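Local coordinates for PG_0823 protein (Porphyromonas gingivalis, PDB 2FSW) that probably binds DNA as a winged helix-turn-helix transcriptional regulator of the HxlR family, at residues M19-G24 against C64-I69; L28-Q33 against I57-F62. All coordinates share one frame; numbering follows the deposited sequence.

Contact 1 of 2, residues M19-G24 against C64-I69; sequences MQIFAG and CGKGLI
With chi1 of Ile21 at -56°, CG2 stands anti to the backbone N and is the branch that meets Leu68, while CG1 stands beside that N and passes the Lys66 chain. Leu68 answers with an extended side chain: CD1 lies anti to CA (chi2 -177°), which carries this methyl forward until it rests 3.5 Å from Ile21 CG2. The same methyl reaches Phe22 more loosely, Leu68 CD1 lying 4.2 Å from CE2 and approaching the ring obliquely. Towards the solvent the aliphatic part of Lys66 closes the contact, its CD being 4.3 Å from Ile21 CG1. All of this is apolar packing, and it buries 165 Å² in total.

Two sets of backbone bonds hold the chain around Leu68. Gly67, with positive phi (74°), ends helix 53-65 in a Schellman motif, its N bonded to Cys64 O at 3.0 Å, and Leu68 is joined by backbone hydrogen bonds to Thr86. Phe102 of the second subunit packs on both Phe22 and Leu68, which places the contact at the dimer interface. Here helix 14-22 packs against the turn leading from a helix-turn-helix into the first strand of its wing, within a winged-helix fold.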
# COMPACT_ATOMS: atom_id res chain seq x y z
N MSE B 19 -3.79 0.55 6.27
CA MSE B 19 -3.70 -0.61 5.39
C MSE B 19 -5.03 -1.37 5.19
O MSE B 19 -5.19 -2.06 4.19
CB MSE B 19 -2.57 -1.55 5.80
CG MSE B 19 -1.15 -0.96 5.66
SE MSE B 19 -0.85 0.23 4.11
CE MSE B 19 -1.39 -0.91 2.64
N GLN B 20 -5.98 -1.20 6.11
CA GLN B 20 -7.34 -1.73 5.89
C GLN B 20 -7.95 -1.14 4.61
O GLN B 20 -8.56 -1.86 3.81
CB GLN B 20 -8.26 -1.40 7.07
CG GLN B 20 -7.82 -1.95 8.41
CD GLN B 20 -8.00 -3.45 8.52
OE1 GLN B 20 -7.07 -4.17 8.90
NE2 GLN B 20 -9.20 -3.93 8.20
N ILE B 21 -7.77 0.16 4.42
CA ILE B 21 -8.25 0.86 3.22
C ILE B 21 -7.37 0.60 2.00
O ILE B 21 -7.88 0.25 0.93
CB ILE B 21 -8.31 2.39 3.47
CG1 ILE B 21 -9.18 2.70 4.70
CG2 ILE B 21 -8.81 3.11 2.24
CD1 ILE B 21 -9.30 4.19 5.04
N PHE B 22 -6.05 0.73 2.18
CA PHE B 22 -5.09 0.87 1.07
C PHE B 22 -4.48 -0.44 0.58
O PHE B 22 -3.75 -0.44 -0.41
CB PHE B 22 -3.92 1.79 1.45
CG PHE B 22 -4.31 3.19 1.83
CD1 PHE B 22 -3.64 3.86 2.86
CD2 PHE B 22 -5.33 3.86 1.15
CE1 PHE B 22 -3.99 5.15 3.23
CE2 PHE B 22 -5.70 5.18 1.53
CZ PHE B 22 -5.01 5.81 2.57
N ALA B 23 -4.77 -1.54 1.28
CA ALA B 23 -4.13 -2.84 0.98
C ALA B 23 -4.44 -3.41 -0.40
O ALA B 23 -3.72 -4.26 -0.89
CB ALA B 23 -4.46 -3.86 2.06
N GLY B 24 -5.50 -2.95 -1.04
CA GLY B 24 -5.84 -3.49 -2.36
C GLY B 24 -4.72 -3.41 -3.37
O GLY B 24 -3.80 -2.58 -3.22
N CYS B 64 -15.86 4.91 -2.43
CA CYS B 64 -17.01 5.78 -2.15
C CYS B 64 -17.49 5.59 -0.71
O CYS B 64 -17.75 6.57 -0.00
CB CYS B 64 -18.17 5.50 -3.12
SG CYS B 64 -18.00 6.27 -4.75
N GLY B 65 -17.57 4.33 -0.29
CA GLY B 65 -17.99 3.97 1.07
C GLY B 65 -17.05 4.47 2.15
O GLY B 65 -17.49 4.74 3.27
N LYS B 66 -15.77 4.61 1.82
CA LYS B 66 -14.76 5.16 2.74
C LYS B 66 -14.67 6.69 2.67
O LYS B 66 -13.93 7.31 3.44
CB LYS B 66 -13.38 4.52 2.47
CG LYS B 66 -13.32 3.01 2.69
CD LYS B 66 -13.41 2.66 4.16
CE LYS B 66 -13.48 1.17 4.35
NZ LYS B 66 -12.99 0.79 5.70
N GLY B 67 -15.42 7.29 1.75
CA GLY B 67 -15.49 8.74 1.64
C GLY B 67 -14.23 9.33 1.02
O GLY B 67 -13.88 10.48 1.28
N LEU B 68 -13.57 8.53 0.20
CA LEU B 68 -12.29 8.92 -0.41
C LEU B 68 -12.48 9.50 -1.81
O LEU B 68 -11.71 10.35 -2.26
CB LEU B 68 -11.33 7.72 -0.44
CG LEU B 68 -10.73 7.29 0.91
CD1 LEU B 68 -9.74 6.15 0.71
CD2 LEU B 68 -10.07 8.45 1.60
N ILE B 69 -13.51 9.02 -2.51
CA ILE B 69 -13.86 9.53 -3.83
C ILE B 69 -15.35 9.90 -3.83
O ILE B 69 -16.13 9.37 -3.03
CB ILE B 69 -13.53 8.50 -4.97
CG1 ILE B 69 -14.59 7.39 -5.05
CG2 ILE B 69 -12.11 7.89 -4.79
CD1 ILE B 69 -14.31 6.32 -6.07

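Contact 2 of 2, residues L28-Q33 against I57-F62; sequences LLIIFQ and IDELKF
The carboxylate of Glu59, the one flat group among the three touching side chains, turns neither a face nor an edge to Ile30 at contact distance; the methyl end of Ile30 meets the aliphatic part of the glutamate instead. Ile30 CD1 lies only 3.3 Å from Glu59 CG, a tight fit, and 3.7 Å from Glu59 CB, so that the methyl rests on both carbons. Glu59 leaves its helix with CG anti to the backbone N (chi1 -162°) and then bends at chi2 (71°), carrying the acid group past the methyl to Thr27, whose OG1 is hydrogen-bonded to OE2. One side chain therefore serves an apolar and a polar partner, and both belong to helix 27-34.

The other branch of Ile30 takes the neighbouring residue: CG2 is 4.2 Å from Leu60 CD2. The two backbones are closest at this level, with 8.2 Å between the CA atoms of Ile30 and Leu60. Since Ile30 also touches Leu56 and Leu63, it fits as a knob into a hole made by four residues of helix 53-65. Beyond this pair of helices, Leu60 leans on Tyr41 and Leu44 of helix 41-47, Ile48 of the following loop touches Ile30, and Ile96 of helix 93-106 packs on Leu28 and Ile31. Ile69, at the start of strand 69-74, packs on Leu60.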
# COMPACT_ATOMS: atom_id res chain seq x y z
N LEU B 28 -4.83 2.31 -4.36
CA LEU B 28 -3.97 3.49 -4.48
C LEU B 28 -3.76 3.93 -5.91
O LEU B 28 -3.60 5.13 -6.17
CB LEU B 28 -2.62 3.24 -3.78
CG LEU B 28 -2.74 3.19 -2.26
CD1 LEU B 28 -1.45 2.66 -1.62
CD2 LEU B 28 -3.12 4.59 -1.73
N LEU B 29 -3.76 2.96 -6.84
CA LEU B 29 -3.62 3.26 -8.27
C LEU B 29 -4.83 4.01 -8.82
O LEU B 29 -4.69 4.92 -9.65
CB LEU B 29 -3.44 1.96 -9.08
CG LEU B 29 -2.00 1.49 -9.34
CD1 LEU B 29 -2.02 0.10 -9.95
CD2 LEU B 29 -1.22 2.47 -10.25
N ILE B 30 -6.02 3.62 -8.39
CA ILE B 30 -7.24 4.33 -8.74
C ILE B 30 -7.16 5.79 -8.26
O ILE B 30 -7.42 6.71 -9.04
CB ILE B 30 -8.50 3.58 -8.21
CG1 ILE B 30 -8.73 2.33 -9.07
CG2 ILE B 30 -9.71 4.50 -8.25
CD1 ILE B 30 -9.55 1.22 -8.43
N ILE B 31 -6.77 5.98 -7.00
CA ILE B 31 -6.65 7.31 -6.41
C ILE B 31 -5.59 8.10 -7.18
O ILE B 31 -5.82 9.26 -7.53
CB ILE B 31 -6.37 7.25 -4.86
CG1 ILE B 31 -7.57 6.63 -4.14
CG2 ILE B 31 -6.09 8.64 -4.30
CD1 ILE B 31 -7.36 6.34 -2.65
N PHE B 32 -4.46 7.45 -7.49
CA PHE B 32 -3.42 8.04 -8.36
C PHE B 32 -3.99 8.54 -9.69
O PHE B 32 -3.73 9.68 -10.09
CB PHE B 32 -2.27 7.04 -8.59
CG PHE B 32 -1.16 7.57 -9.50
CD1 PHE B 32 -0.48 8.75 -9.19
CD2 PHE B 32 -0.79 6.86 -10.64
CE1 PHE B 32 0.55 9.23 -10.01
CE2 PHE B 32 0.24 7.33 -11.47
CZ PHE B 32 0.91 8.52 -11.16
N GLN B 33 -4.79 7.71 -10.35
CA GLN B 33 -5.35 8.06 -11.65
C GLN B 33 -6.41 9.18 -11.60
O GLN B 33 -6.37 10.12 -12.40
CB GLN B 33 -5.84 6.82 -12.42
CG GLN B 33 -4.70 6.04 -13.07
CD GLN B 33 -3.88 6.89 -14.05
OE1 GLN B 33 -4.38 7.86 -14.63
NE2 GLN B 33 -2.62 6.53 -14.23
N ILE B 57 -15.26 -1.83 -10.19
CA ILE B 57 -16.49 -1.31 -9.57
C ILE B 57 -16.66 -1.69 -8.09
O ILE B 57 -17.32 -0.96 -7.34
CB ILE B 57 -17.80 -1.62 -10.38
CG1 ILE B 57 -18.56 -2.85 -9.85
CG2 ILE B 57 -17.54 -1.67 -11.88
CD1 ILE B 57 -17.92 -4.19 -10.13
N ASP B 58 -16.10 -2.82 -7.69
CA ASP B 58 -16.06 -3.17 -6.27
C ASP B 58 -15.12 -2.19 -5.56
O ASP B 58 -15.42 -1.71 -4.47
CB ASP B 58 -15.59 -4.62 -6.07
CG ASP B 58 -16.58 -5.64 -6.63
OD1 ASP B 58 -16.15 -6.80 -6.83
OD2 ASP B 58 -17.77 -5.31 -6.88
N GLU B 59 -14.00 -1.89 -6.20
CA GLU B 59 -13.03 -0.93 -5.68
C GLU B 59 -13.59 0.50 -5.67
O GLU B 59 -13.47 1.21 -4.68
CB GLU B 59 -11.71 -1.03 -6.45
CG GLU B 59 -10.52 -0.41 -5.75
CD GLU B 59 -10.07 -1.21 -4.55
OE1 GLU B 59 -9.69 -2.40 -4.71
OE2 GLU B 59 -10.07 -0.64 -3.44
N LEU B 60 -14.23 0.90 -6.77
CA LEU B 60 -14.95 2.18 -6.81
C LEU B 60 -16.02 2.29 -5.72
O LEU B 60 -16.16 3.35 -5.10
CB LEU B 60 -15.55 2.45 -8.19
CG LEU B 60 -14.57 2.84 -9.32
CD1 LEU B 60 -15.25 2.85 -10.69
CD2 LEU B 60 -13.84 4.18 -9.05
N LYS B 61 -16.75 1.20 -5.46
CA LYS B 61 -17.75 1.17 -4.39
C LYS B 61 -17.10 1.30 -3.01
O LYS B 61 -17.53 2.10 -2.19
CB LYS B 61 -18.60 -0.11 -4.43
CG LYS B 61 -19.70 -0.11 -3.37
CD LYS B 61 -20.23 -1.51 -3.01
CE LYS B 61 -19.28 -2.33 -2.10
NZ LYS B 61 -18.19 -1.59 -1.35
N PHE B 62 -16.07 0.50 -2.78
CA PHE B 62 -15.28 0.54 -1.55
C PHE B 62 -14.82 1.98 -1.23
O PHE B 62 -15.10 2.49 -0.15
CB PHE B 62 -14.11 -0.44 -1.67
CG PHE B 62 -13.18 -0.44 -0.48
CD1 PHE B 62 -13.53 -1.11 0.69
CD2 PHE B 62 -11.93 0.18 -0.56
CE1 PHE B 62 -12.66 -1.14 1.79
CE2 PHE B 62 -11.06 0.17 0.53
CZ PHE B 62 -11.43 -0.49 1.70

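Contact 1 and contact 2 have their centres 8 Å apart and share helix 53-65, which meets helix 27-34 in its middle and helix 14-22 near its C-terminal end. Contact 2 is nested along the chain within the loop closed by contact 1. They also touch directly: Phe22 CD2 is 3.7 Å from Leu28 CD2, and Ile21 O lies 3.2 Å from Phe62 CE2. The two form a continuous core behind helix 53-65, the probable recognition helix by analogy with other winged helices. The second subunit packs on contact 1 itself, whereas at contact 2 it meets segment 28-33, where Gln33 NE2 is hydrogen-bonded to Ser9 OG of that chain.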